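Local coordinates for probable hydrolase (Pseudomonas aeruginosa, PDB 3OM8), which is a probable alpha/beta-fold hydrolase, possibly with 3-oxoadipate enol-lactonase activity, at residues W109-A114 and I207-L212; D82-L87 and P115-R120; D199-L204 and G227-A232; G103-Q108 and A193-T198. All coordinates share one frame; numbering follows the deposited sequence.

Contact 1. Residues W109-A114 and I207-L212; sequences WLALHA and IERPTL
I207 lays its side chain against A111 and L112 on the last turn of helix 102-113. Its CG1 is anti to its own carbonyl carbon (chi1 -70°), which brings CG1 and CD1 up to the helix. I207 CG1 comes 4.0 Å from A111 CB. CG2 and CD1 lie at much the same distance from that methyl, so the single carbon of A111 is touched by three carbons of one isoleucine. L112 approaches differently. Its side chain crosses that of I207 at about a right angle and brings one methyl, L112 CD2, 3.8 Å from I207 CG1. The contact across the segments is purely apolar and has no hydrogen bond.

R209 adds a looser touch, with R209 CG 4.4 Å from A111 CB. Its polar end is held by other partners. NE bonds the backbone O of I118, and NH2 makes a weak salt bridge to E208. The CD of P210 sits over the centre of one guanidinium face, while the E208 carboxylate meets the edge in plane. T211 OG1 bonds R209 O at 3.0 Å, just where the chain enters strand 211-216.

On the helix, W109 O takes two donors from H113, the backbone N and the ring ND1. ND1 also lies over one face of the W109 ring, toward the rim. A111 touches L121 of strand 118-124 as well. The last turn of the helix thus packs against the approach to a neighbouring parallel strand, a helix-on-sheet layer characteristic of the alpha/beta hydrolase fold.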
loop_
_atom_site.group_PDB
_atom_site.type_symbol
_atom_site.label_atom_id
_atom_site.label_comp_id
_atom_site.label_asym_id
_atom_site.label_seq_id
_atom_site.Cartn_x
_atom_site.Cartn_y
_atom_site.Cartn_z
ATOM N N TRP B 109 -2.003 -5.486 21.228
ATOM C CA TRP B 109 -2.474 -5.732 22.589
ATOM C C TRP B 109 -2.209 -4.542 23.510
ATOM O O TRP B 109 -3.093 -4.116 24.252
ATOM C CB TRP B 109 -1.836 -7.000 23.184
ATOM C CG TRP B 109 -2.461 -7.420 24.485
ATOM C CD1 TRP B 109 -3.488 -8.298 24.649
ATOM C CD2 TRP B 109 -2.112 -6.962 25.804
ATOM N NE1 TRP B 109 -3.799 -8.424 25.981
ATOM C CE2 TRP B 109 -2.968 -7.614 26.711
ATOM C CE3 TRP B 109 -1.161 -6.068 26.303
ATOM C CZ2 TRP B 109 -2.899 -7.404 28.091
ATOM C CZ3 TRP B 109 -1.095 -5.857 27.672
ATOM C CH2 TRP B 109 -1.958 -6.522 28.549
ATOM N N LEU B 110 -0.990 -4.013 23.473
ATOM C CA LEU B 110 -0.668 -2.854 24.292
ATOM C C LEU B 110 -1.585 -1.673 23.951
ATOM O O LEU B 110 -2.044 -0.955 24.839
ATOM C CB LEU B 110 0.799 -2.464 24.131
ATOM C CG LEU B 110 1.780 -3.500 24.663
ATOM C CD1 LEU B 110 3.183 -3.274 24.118
ATOM C CD2 LEU B 110 1.774 -3.480 26.184
ATOM N N ALA B 111 -1.869 -1.485 22.666
ATOM C CA ALA B 111 -2.712 -0.371 22.245
ATOM C C ALA B 111 -4.132 -0.571 22.749
ATOM O O ALA B 111 -4.842 0.390 23.030
ATOM C CB ALA B 111 -2.700 -0.226 20.734
ATOM N N LEU B 112 -4.542 -1.826 22.872
ATOM C CA LEU B 112 -5.888 -2.129 23.346
ATOM C C LEU B 112 -6.013 -2.074 24.866
ATOM O O LEU B 112 -7.028 -1.626 25.392
ATOM C CB LEU B 112 -6.347 -3.494 22.828
ATOM C CG LEU B 112 -6.716 -3.552 21.345
ATOM C CD1 LEU B 112 -6.810 -4.988 20.872
ATOM C CD2 LEU B 112 -8.024 -2.815 21.098
ATOM N N HIS B 113 -4.976 -2.504 25.574
ATOM C CA HIS B 113 -5.106 -2.725 27.010
ATOM C C HIS B 113 -4.310 -1.753 27.872
ATOM O O HIS B 113 -4.614 -1.569 29.056
ATOM C CB HIS B 113 -4.775 -4.185 27.356
ATOM C CG HIS B 113 -5.718 -5.165 26.737
ATOM N ND1 HIS B 113 -5.422 -5.857 25.584
ATOM C CD2 HIS B 113 -6.970 -5.538 27.088
ATOM C CE1 HIS B 113 -6.446 -6.625 25.257
ATOM N NE2 HIS B 113 -7.398 -6.452 26.156
ATOM N N ALA B 114 -3.303 -1.126 27.277
ATOM C CA ALA B 114 -2.508 -0.132 27.988
ATOM C C ALA B 114 -2.166 1.080 27.100
ATOM O O ALA B 114 -1.004 1.492 27.015
ATOM C CB ALA B 114 -1.252 -0.771 28.541
ATOM N N ILE B 207 -8.729 1.084 18.846
ATOM C CA ILE B 207 -7.408 1.687 18.970
ATOM C C ILE B 207 -7.423 3.170 18.575
ATOM O O ILE B 207 -7.960 3.543 17.531
ATOM C CB ILE B 207 -6.377 0.923 18.130
ATOM C CG1 ILE B 207 -6.126 -0.449 18.752
ATOM C CG2 ILE B 207 -5.075 1.714 18.011
ATOM C CD1 ILE B 207 -5.280 -1.366 17.915
ATOM N N GLU B 208 -6.842 4.008 19.429
ATOM C CA GLU B 208 -6.768 5.445 19.181
ATOM C C GLU B 208 -5.339 5.989 19.213
ATOM O O GLU B 208 -5.138 7.196 19.336
ATOM C CB GLU B 208 -7.668 6.223 20.151
ATOM C CG GLU B 208 -7.599 5.782 21.613
ATOM C CD GLU B 208 -6.365 6.301 22.342
ATOM O OE1 GLU B 208 -6.410 7.427 22.880
ATOM O OE2 GLU B 208 -5.352 5.574 22.390
ATOM N N ARG B 209 -4.352 5.102 19.103
ATOM C CA ARG B 209 -2.969 5.530 18.921
ATOM C C ARG B 209 -2.690 5.695 17.423
ATOM O O ARG B 209 -3.218 4.940 16.598
ATOM C CB ARG B 209 -1.975 4.520 19.523
ATOM C CG ARG B 209 -2.202 4.151 20.999
ATOM C CD ARG B 209 -2.635 5.352 21.834
ATOM N NE ARG B 209 -1.650 6.416 21.784
ATOM C CZ ARG B 209 -1.936 7.712 21.732
ATOM N NH1 ARG B 209 -0.947 8.588 21.684
ATOM N NH2 ARG B 209 -3.194 8.137 21.735
ATOM N N PRO B 210 -1.860 6.686 17.062
ATOM C CA PRO B 210 -1.459 6.795 15.658
ATOM C C PRO B 210 -0.728 5.532 15.261
ATOM O O PRO B 210 0.213 5.146 15.940
ATOM C CB PRO B 210 -0.488 7.980 15.658
ATOM C CG PRO B 210 -0.875 8.781 16.864
ATOM C CD PRO B 210 -1.283 7.758 17.889
ATOM N N THR B 211 -1.151 4.909 14.172
ATOM C CA THR B 211 -0.607 3.629 13.774
ATOM C C THR B 211 -0.068 3.611 12.350
ATOM O O THR B 211 -0.764 3.987 11.416
ATOM C CB THR B 211 -1.688 2.543 13.881
ATOM O OG1 THR B 211 -2.224 2.534 15.210
ATOM C CG2 THR B 211 -1.103 1.187 13.551
ATOM N N LEU B 212 1.169 3.153 12.191
ATOM C CA LEU B 212 1.716 2.832 10.878
ATOM C C LEU B 212 1.805 1.313 10.727
ATOM O O LEU B 212 2.323 0.631 11.608
ATOM C CB LEU B 212 3.109 3.432 10.709
ATOM C CG LEU B 212 3.892 2.946 9.489
ATOM C CD1 LEU B 212 3.200 3.401 8.198
ATOM C CD2 LEU B 212 5.331 3.459 9.516
#

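Contact 2. Residues D82-L87 and P115-R120; sequences DVLELL and PQRIER
L84 and R117 have the nearest CA atoms of the two segments, 7.9 Å apart, where helix 76-90 passes a short 3-10 turn at 115-117 that leads into strand 118-124. R117 spans most of this gap. Its CG is anti to the carbonyl carbon (chi1 -52°), and the chain bends at chi2 and chi3, which sets the guanidinium beside L87. The aliphatic part meets L84: L84 CD2 lies 3.9 Å from R117 CG and slightly farther from R117 CB. The two side chains cross at a slant.

At the far end, R117 NH2 comes 3.3 Å from L87 CB. The guanidinium meets that carbon obliquely. No hydrogen bond joins the two segments.

The polar partners of R117 lie just beyond them. NH2 forms a salt bridge with D88 and a hydrogen bond to V92 O, and NE bonds R93 O. L84 also packs on L110 and A114, so it touches both helix 102-113 and the residue that follows it.

R117 therefore divides its work along its length. Its methylenes pack on a leucine, while its nitrogens gather a carboxylate and two backbone oxygens around the end of helix 76-90. Several bonds hold the guanidinium, so its rotation should be restricted. The nearby D88 carboxylate would probably help to stabilise its positive charge where it lies against the CB of L87.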
loop_
_atom_site.group_PDB
_atom_site.type_symbol
_atom_site.label_atom_id
_atom_site.label_comp_id
_atom_site.label_asym_id
_atom_site.label_seq_id
_atom_site.Cartn_x
_atom_site.Cartn_y
_atom_site.Cartn_z
ATOM N N ASP B 82 4.903 -8.262 29.995
ATOM C CA ASP B 82 6.360 -8.225 29.994
ATOM C C ASP B 82 6.867 -6.832 29.584
ATOM O O ASP B 82 7.760 -6.264 30.219
ATOM C CB ASP B 82 6.923 -9.297 29.055
ATOM C CG ASP B 82 6.773 -10.719 29.611
ATOM O OD1 ASP B 82 6.351 -10.894 30.781
ATOM O OD2 ASP B 82 7.086 -11.669 28.867
ATOM N N VAL B 83 6.289 -6.277 28.524
ATOM C CA VAL B 83 6.678 -4.943 28.075
ATOM C C VAL B 83 6.338 -3.908 29.148
ATOM O O VAL B 83 7.180 -3.101 29.533
ATOM C CB VAL B 83 6.038 -4.578 26.710
ATOM C CG1 VAL B 83 6.331 -3.130 26.346
ATOM C CG2 VAL B 83 6.545 -5.528 25.618
ATOM N N LEU B 84 5.114 -3.959 29.657
ATOM C CA LEU B 84 4.700 -3.022 30.687
ATOM C C LEU B 84 5.632 -3.038 31.892
ATOM O O LEU B 84 5.923 -1.987 32.463
ATOM C CB LEU B 84 3.260 -3.282 31.113
ATOM C CG LEU B 84 2.251 -3.104 29.981
ATOM C CD1 LEU B 84 0.837 -3.292 30.498
ATOM C CD2 LEU B 84 2.402 -1.736 29.352
ATOM N N GLU B 85 6.110 -4.220 32.273
ATOM C CA GLU B 85 6.999 -4.336 33.431
ATOM C C GLU B 85 8.405 -3.820 33.121
ATOM O O GLU B 85 9.084 -3.292 34.004
ATOM C CB GLU B 85 7.050 -5.777 33.959
ATOM C CG GLU B 85 5.712 -6.292 34.485
ATOM C CD GLU B 85 5.825 -7.636 35.208
ATOM O OE1 GLU B 85 6.894 -7.922 35.795
ATOM O OE2 GLU B 85 4.835 -8.400 35.198
ATOM N N LEU B 86 8.842 -3.981 31.872
ATOM C CA LEU B 86 10.073 -3.347 31.411
ATOM C C LEU B 86 9.955 -1.826 31.536
ATOM O O LEU B 86 10.847 -1.156 32.065
ATOM C CB LEU B 86 10.353 -3.703 29.956
ATOM C CG LEU B 86 10.976 -5.056 29.652
ATOM C CD1 LEU B 86 11.039 -5.248 28.149
ATOM C CD2 LEU B 86 12.364 -5.132 30.268
ATOM N N LEU B 87 8.848 -1.283 31.038
ATOM C CA LEU B 87 8.645 0.161 31.079
ATOM C C LEU B 87 8.636 0.634 32.526
ATOM O O LEU B 87 9.291 1.616 32.863
ATOM C CB LEU B 87 7.360 0.577 30.345
ATOM C CG LEU B 87 7.365 0.373 28.818
ATOM C CD1 LEU B 87 6.077 0.855 28.175
ATOM C CD2 LEU B 87 8.548 1.055 28.151
ATOM N N PRO B 115 -3.189 1.662 26.449
ATOM C CA PRO B 115 -2.967 2.725 25.461
ATOM C C PRO B 115 -2.184 3.887 26.059
ATOM O O PRO B 115 -1.344 4.472 25.383
ATOM C CB PRO B 115 -4.386 3.177 25.094
ATOM C CG PRO B 115 -5.261 2.680 26.193
ATOM C CD PRO B 115 -4.621 1.423 26.695
ATOM N N GLN B 116 -2.454 4.196 27.323
ATOM C CA GLN B 116 -1.805 5.306 28.010
ATOM C C GLN B 116 -0.280 5.151 28.121
ATOM O O GLN B 116 0.420 6.107 28.464
ATOM C CB GLN B 116 -2.419 5.488 29.404
ATOM C CG GLN B 116 -1.980 4.446 30.436
ATOM C CD GLN B 116 -2.730 3.117 30.332
ATOM O OE1 GLN B 116 -3.605 2.936 29.481
ATOM N NE2 GLN B 116 -2.390 2.181 31.218
ATOM N N ARG B 117 0.227 3.951 27.841
ATOM C CA ARG B 117 1.667 3.684 27.886
ATOM C C ARG B 117 2.309 3.801 26.498
ATOM O O ARG B 117 3.538 3.758 26.375
ATOM C CB ARG B 117 1.948 2.281 28.444
ATOM C CG ARG B 117 1.277 1.935 29.785
ATOM C CD ARG B 117 1.717 2.850 30.919
ATOM N NE ARG B 117 3.155 2.810 31.167
ATOM C CZ ARG B 117 3.736 2.032 32.073
ATOM N NH1 ARG B 117 3.001 1.211 32.813
ATOM N NH2 ARG B 117 5.054 2.065 32.230
ATOM N N ILE B 118 1.477 3.940 25.461
ATOM C CA ILE B 118 1.950 3.965 24.077
ATOM C C ILE B 118 1.777 5.337 23.401
ATOM O O ILE B 118 0.691 5.927 23.421
ATOM C CB ILE B 118 1.220 2.918 23.201
ATOM C CG1 ILE B 118 1.368 1.508 23.769
ATOM C CG2 ILE B 118 1.736 2.978 21.772
ATOM C CD1 ILE B 118 2.802 0.999 23.846
ATOM N N GLU B 119 2.853 5.835 22.798
ATOM C CA GLU B 119 2.790 7.065 22.005
ATOM C C GLU B 119 2.345 6.706 20.598
ATOM O O GLU B 119 1.151 6.584 20.329
ATOM C CB GLU B 119 4.155 7.758 21.962
ATOM C CG GLU B 119 4.198 9.137 22.616
ATOM C CD GLU B 119 3.517 10.194 21.781
ATOM O OE1 GLU B 119 2.325 10.019 21.453
ATOM O OE2 GLU B 119 4.171 11.205 21.448
ATOM N N ARG B 120 3.310 6.513 19.703
ATOM C CA ARG B 120 2.993 6.074 18.349
ATOM C C ARG B 120 3.292 4.590 18.139
ATOM O O ARG B 120 4.216 4.032 18.741
ATOM C CB ARG B 120 3.706 6.946 17.320
ATOM C CG ARG B 120 3.244 8.401 17.392
ATOM C CD ARG B 120 3.829 9.284 16.297
ATOM N NE ARG B 120 3.608 10.694 16.616
ATOM C CZ ARG B 120 4.035 11.718 15.880
ATOM N NH1 ARG B 120 3.781 12.953 16.276
ATOM N NH2 ARG B 120 4.711 11.513 14.754
#

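Contact 3. Residues D199-L204 and G227-A232; sequences DLRAQL and GELIAA
R201 reaches L229 with the middle of its side chain. From CB, its CG is anti to the carbonyl carbon (chi1 -65°), and R201 CG lies 3.9 Å from L229 CD2. The next atom, R201 CD, is 3.8 Å from the same methyl. The two side chains run obliquely to each other. A bend at chi3 then turns the guanidinium back to its own segment. R201 NE bonds D199 OD1 at 2.8 Å. R201 NH2 bonds D199 OD2 at 2.8 Å with an N-H...O angle of 169°. The arginine thus grips the carboxylate side-on, one nitrogen to each oxygen, with both oxygens close to the guanidinium plane. D199 OD1 also accepts from the backbone N of R201, from the opposite face of the carboxylate plane, and this closes an Asx turn. The guanidinium makes a cation-pi contact with W129 too.

L204 supplies the second touch. L204 CD1 lies 3.8 Å from I230 CA and 3.9 Å from I230 CG1, so the methyl rests on the helix backbone as well as on the side chain. All contacts across the segments are apolar.

The helix-like turn at 200-202 belongs to the loop between helix 185-196 and strand 211-216. L204 and I230 both touch Q108 of helix 102-113. I230 also packs on V213 of strand 211-216, and helix 224-233 rests on strand 238-242 through E228 and A231. The contact therefore wedges a loop between two helices on one side of the sheet.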
loop_
_atom_site.group_PDB
_atom_site.type_symbol
_atom_site.label_atom_id
_atom_site.label_comp_id
_atom_site.label_asym_id
_atom_site.label_seq_id
_atom_site.Cartn_x
_atom_site.Cartn_y
_atom_site.Cartn_z
ATOM N N ASP B 199 -7.412 -13.428 18.299
ATOM C CA ASP B 199 -8.193 -12.814 17.227
ATOM C C ASP B 199 -8.603 -11.386 17.603
ATOM O O ASP B 199 -9.613 -11.179 18.268
ATOM C CB ASP B 199 -9.426 -13.648 16.868
ATOM C CG ASP B 199 -10.147 -13.113 15.631
ATOM O OD1 ASP B 199 -9.671 -12.122 15.044
ATOM O OD2 ASP B 199 -11.180 -13.684 15.233
ATOM N N LEU B 200 -7.820 -10.401 17.173
ATOM C CA LEU B 200 -8.075 -9.014 17.549
ATOM C C LEU B 200 -8.955 -8.254 16.551
ATOM O O LEU B 200 -9.324 -7.111 16.801
ATOM C CB LEU B 200 -6.754 -8.269 17.776
ATOM C CG LEU B 200 -5.850 -8.930 18.814
ATOM C CD1 LEU B 200 -4.585 -8.130 19.039
ATOM C CD2 LEU B 200 -6.615 -9.121 20.134
ATOM N N ARG B 201 -9.301 -8.891 15.435
ATOM C CA ARG B 201 -9.970 -8.198 14.325
ATOM C C ARG B 201 -11.137 -7.293 14.752
ATOM O O ARG B 201 -11.204 -6.133 14.364
ATOM C CB ARG B 201 -10.425 -9.194 13.249
ATOM C CG ARG B 201 -9.287 -9.921 12.519
ATOM C CD ARG B 201 -9.821 -11.012 11.588
ATOM N NE ARG B 201 -10.480 -12.080 12.336
ATOM C CZ ARG B 201 -11.208 -13.048 11.785
ATOM N NH1 ARG B 201 -11.381 -13.089 10.469
ATOM N NH2 ARG B 201 -11.771 -13.979 12.554
ATOM N N ALA B 202 -12.042 -7.817 15.565
ATOM C CA ALA B 202 -13.235 -7.074 15.958
ATOM C C ALA B 202 -12.952 -5.960 16.972
ATOM O O ALA B 202 -13.832 -5.155 17.285
ATOM C CB ALA B 202 -14.290 -8.035 16.508
ATOM N N GLN B 203 -11.724 -5.915 17.478
ATOM C CA GLN B 203 -11.363 -4.978 18.531
ATOM C C GLN B 203 -10.530 -3.813 18.010
ATOM O O GLN B 203 -10.417 -2.783 18.676
ATOM C CB GLN B 203 -10.573 -5.693 19.624
ATOM C CG GLN B 203 -11.317 -6.843 20.299
ATOM C CD GLN B 203 -10.406 -7.694 21.163
ATOM O OE1 GLN B 203 -10.202 -8.877 20.888
ATOM N NE2 GLN B 203 -9.850 -7.095 22.210
ATOM N N LEU B 204 -9.940 -3.979 16.831
ATOM C CA LEU B 204 -9.045 -2.961 16.290
ATOM C C LEU B 204 -9.683 -1.564 16.258
ATOM O O LEU B 204 -9.026 -0.571 16.581
ATOM C CB LEU B 204 -8.566 -3.355 14.895
ATOM C CG LEU B 204 -7.747 -4.641 14.822
ATOM C CD1 LEU B 204 -7.221 -4.832 13.415
ATOM C CD2 LEU B 204 -6.610 -4.610 15.840
ATOM N N GLY B 227 -2.219 -7.166 7.095
ATOM C CA GLY B 227 -1.832 -5.839 7.527
ATOM C C GLY B 227 -2.739 -4.771 6.906
ATOM O O GLY B 227 -2.982 -3.731 7.519
ATOM N N GLU B 228 -3.235 -5.029 5.699
ATOM C CA GLU B 228 -4.201 -4.114 5.079
ATOM C C GLU B 228 -5.458 -4.074 5.926
ATOM O O GLU B 228 -6.047 -3.016 6.109
ATOM C CB GLU B 228 -4.554 -4.533 3.653
ATOM C CG GLU B 228 -3.376 -4.519 2.706
ATOM C CD GLU B 228 -3.687 -5.173 1.374
ATOM O OE1 GLU B 228 -2.791 -5.198 0.502
ATOM O OE2 GLU B 228 -4.822 -5.663 1.197
ATOM N N LEU B 229 -5.858 -5.233 6.447
ATOM C CA LEU B 229 -7.053 -5.310 7.273
ATOM C C LEU B 229 -6.865 -4.495 8.544
ATOM O O LEU B 229 -7.799 -3.866 9.025
ATOM C CB LEU B 229 -7.386 -6.759 7.629
ATOM C CG LEU B 229 -8.553 -6.929 8.611
ATOM C CD1 LEU B 229 -9.823 -6.335 8.002
ATOM C CD2 LEU B 229 -8.774 -8.402 9.017
ATOM N N ILE B 230 -5.651 -4.517 9.089
ATOM C CA ILE B 230 -5.335 -3.721 10.267
ATOM C C ILE B 230 -5.395 -2.219 9.970
ATOM O O ILE B 230 -6.061 -1.472 10.686
ATOM C CB ILE B 230 -3.949 -4.056 10.826
ATOM C CG1 ILE B 230 -3.938 -5.469 11.431
ATOM C CG2 ILE B 230 -3.552 -3.036 11.878
ATOM C CD1 ILE B 230 -2.566 -5.940 11.843
ATOM N N ALA B 231 -4.685 -1.782 8.928
ATOM C CA ALA B 231 -4.674 -0.374 8.542
ATOM C C ALA B 231 -6.097 0.105 8.291
ATOM O O ALA B 231 -6.489 1.166 8.765
ATOM C CB ALA B 231 -3.794 -0.141 7.299
ATOM N N ALA B 232 -6.867 -0.699 7.563
ATOM C CA ALA B 232 -8.246 -0.363 7.215
ATOM C C ALA B 232 -9.169 -0.282 8.429
ATOM O O ALA B 232 -10.248 0.306 8.361
ATOM C CB ALA B 232 -8.793 -1.372 6.218
#

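Contact 4. Residues G103-Q108 and A193-T198; sequences GGIVGQ and AAVRDT
I105 makes the apolar contacts of this buried pairing with T198 and V195, using both of its branches. I105 CG2 meets T198 CG2 at 3.9 Å, methyl against methyl. I105 CD1 lies 4.3 Å from V195 CG2, a looser approach. T198 turns its methyl to the isoleucine because CG2 is anti to its backbone N, with OG1 on another side (chi1 -66°). I105 and T198 also both touch L76 of helix 76-90.

The start of the helix bearing I105 overlaps a sequence and turn that fit a nucleophile elbow, with G99, S101 and G103 as its pattern residues. S101, H246 and D219 are arranged like a Ser-His-Asp triad, consistent with an alpha/beta hydrolase, though this is unconfirmed. I105 lies near that group without touching it. A bound 1,2-ethanediol near V195 and a MES molecule near T198 probably come from the crystallisation liquor.

Hydrogen bonds run within the segments, not between them. T198 OG1 bonds A194 O at 2.8 Å, tying T198, two residues past the helix end, to its last turn. Q108 NE2 bonds G104 O at 3.1 Å from above the carbonyl plane, while Q108 N reaches that oxygen from the opposite face. NE2 also bonds S127 O.

The charged pair, R196 with D197, takes no part in the contact across the segments. R196 grips D197 side-on, with R196 NE 2.8 Å from D197 OD1 and NH2 on OD2. R196 NH1 has a second partner, D137, in helix 134-145.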
loop_
_atom_site.group_PDB
_atom_site.type_symbol
_atom_site.label_atom_id
_atom_site.label_comp_id
_atom_site.label_asym_id
_atom_site.label_seq_id
_atom_site.Cartn_x
_atom_site.Cartn_y
_atom_site.Cartn_z
ATOM N N GLY B 103 5.898 -9.587 17.745
ATOM C CA GLY B 103 6.050 -8.278 18.365
ATOM C C GLY B 103 4.916 -7.332 17.977
ATOM O O GLY B 103 4.483 -6.492 18.769
ATOM N N GLY B 104 4.428 -7.472 16.751
ATOM C CA GLY B 104 3.344 -6.628 16.261
ATOM C C GLY B 104 2.020 -6.950 16.936
ATOM O O GLY B 104 1.176 -6.063 17.130
ATOM N N ILE B 105 1.846 -8.226 17.293
ATOM C CA ILE B 105 0.649 -8.675 17.998
ATOM C C ILE B 105 0.685 -8.137 19.428
ATOM O O ILE B 105 -0.323 -7.650 19.955
ATOM C CB ILE B 105 0.509 -10.216 18.007
ATOM C CG1 ILE B 105 0.597 -10.798 16.590
ATOM C CG2 ILE B 105 -0.815 -10.625 18.630
ATOM C CD1 ILE B 105 0.357 -12.341 16.547
ATOM N N VAL B 106 1.857 -8.211 20.050
ATOM C CA VAL B 106 2.055 -7.557 21.334
ATOM C C VAL B 106 1.711 -6.069 21.227
ATOM O O VAL B 106 1.066 -5.501 22.109
ATOM C CB VAL B 106 3.492 -7.745 21.847
ATOM C CG1 VAL B 106 3.687 -7.002 23.162
ATOM C CG2 VAL B 106 3.793 -9.234 22.033
ATOM N N GLY B 107 2.131 -5.445 20.131
ATOM C CA GLY B 107 1.818 -4.050 19.885
ATOM C C GLY B 107 0.328 -3.769 19.901
ATOM O O GLY B 107 -0.136 -2.856 20.587
ATOM N N GLN B 108 -0.433 -4.548 19.140
ATOM C CA GLN B 108 -1.874 -4.344 19.081
ATOM C C GLN B 108 -2.502 -4.508 20.465
ATOM O O GLN B 108 -3.406 -3.750 20.832
ATOM C CB GLN B 108 -2.511 -5.312 18.091
ATOM C CG GLN B 108 -2.066 -5.110 16.653
ATOM C CD GLN B 108 -2.329 -6.329 15.806
ATOM O OE1 GLN B 108 -3.472 -6.636 15.484
ATOM N NE2 GLN B 108 -1.267 -7.046 15.452
ATOM N N ALA B 193 1.219 -20.643 21.182
ATOM C CA ALA B 193 -0.057 -20.686 21.887
ATOM C C ALA B 193 -0.660 -19.286 22.030
ATOM O O ALA B 193 -1.865 -19.107 21.877
ATOM C CB ALA B 193 0.091 -21.367 23.251
ATOM N N ALA B 194 0.182 -18.305 22.335
ATOM C CA ALA B 194 -0.251 -16.913 22.375
ATOM C C ALA B 194 -0.883 -16.564 21.031
ATOM O O ALA B 194 -1.989 -16.040 20.977
ATOM C CB ALA B 194 0.926 -15.983 22.666
ATOM N N VAL B 195 -0.176 -16.889 19.955
ATOM C CA VAL B 195 -0.661 -16.650 18.598
ATOM C C VAL B 195 -1.969 -17.386 18.329
ATOM O O VAL B 195 -2.933 -16.808 17.832
ATOM C CB VAL B 195 0.366 -17.114 17.554
ATOM C CG1 VAL B 195 -0.214 -16.987 16.174
ATOM C CG2 VAL B 195 1.642 -16.317 17.677
ATOM N N ARG B 196 -1.991 -18.670 18.661
ATOM C CA ARG B 196 -3.172 -19.506 18.463
ATOM C C ARG B 196 -4.443 -18.879 19.025
ATOM O O ARG B 196 -5.482 -18.883 18.369
ATOM C CB ARG B 196 -2.950 -20.890 19.090
ATOM C CG ARG B 196 -4.127 -21.838 18.967
ATOM C CD ARG B 196 -4.023 -22.961 20.011
ATOM N NE ARG B 196 -3.954 -22.396 21.355
ATOM C CZ ARG B 196 -3.353 -22.964 22.395
ATOM N NH1 ARG B 196 -2.754 -24.146 22.277
ATOM N NH2 ARG B 196 -3.351 -22.338 23.561
ATOM N N ASP B 197 -4.358 -18.335 20.235
ATOM C CA ASP B 197 -5.541 -17.830 20.929
ATOM C C ASP B 197 -5.952 -16.434 20.493
ATOM O O ASP B 197 -6.913 -15.870 21.009
ATOM C CB ASP B 197 -5.307 -17.836 22.439
ATOM C CG ASP B 197 -5.097 -19.239 22.994
ATOM O OD1 ASP B 197 -5.503 -20.221 22.323
ATOM O OD2 ASP B 197 -4.529 -19.352 24.106
ATOM N N THR B 198 -5.228 -15.870 19.537
ATOM C CA THR B 198 -5.413 -14.469 19.197
ATOM C C THR B 198 -6.366 -14.205 18.034
ATOM O O THR B 198 -6.154 -14.694 16.924
ATOM C CB THR B 198 -4.068 -13.819 18.868
ATOM O OG1 THR B 198 -3.265 -13.784 20.051
ATOM C CG2 THR B 198 -4.280 -12.402 18.345
#

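Contact 4 is the buried one, with its centre about 9 Å from that of the chain. The centres of contacts 1, 2 and 3 lie farther out, at about 14 to 17 Å, and these contacts are partly buried. Contacts 1 and 4 share helix 102-113, one at its end and the other nearer its start. Contacts 1 and 2 meet where R209, just before strand 211-216, bonds I118 O at the start of the neighbouring strand 118-124. Q108 of contact 4 touches L200, L204 and I230 of contact 3. None of the four has a hydrogen bond across its segments. Contacts 1 and 4 are mainly aliphatic. Contact 2, and contact 3 in part, use arginine methylenes and send the charged ends to acidic partners.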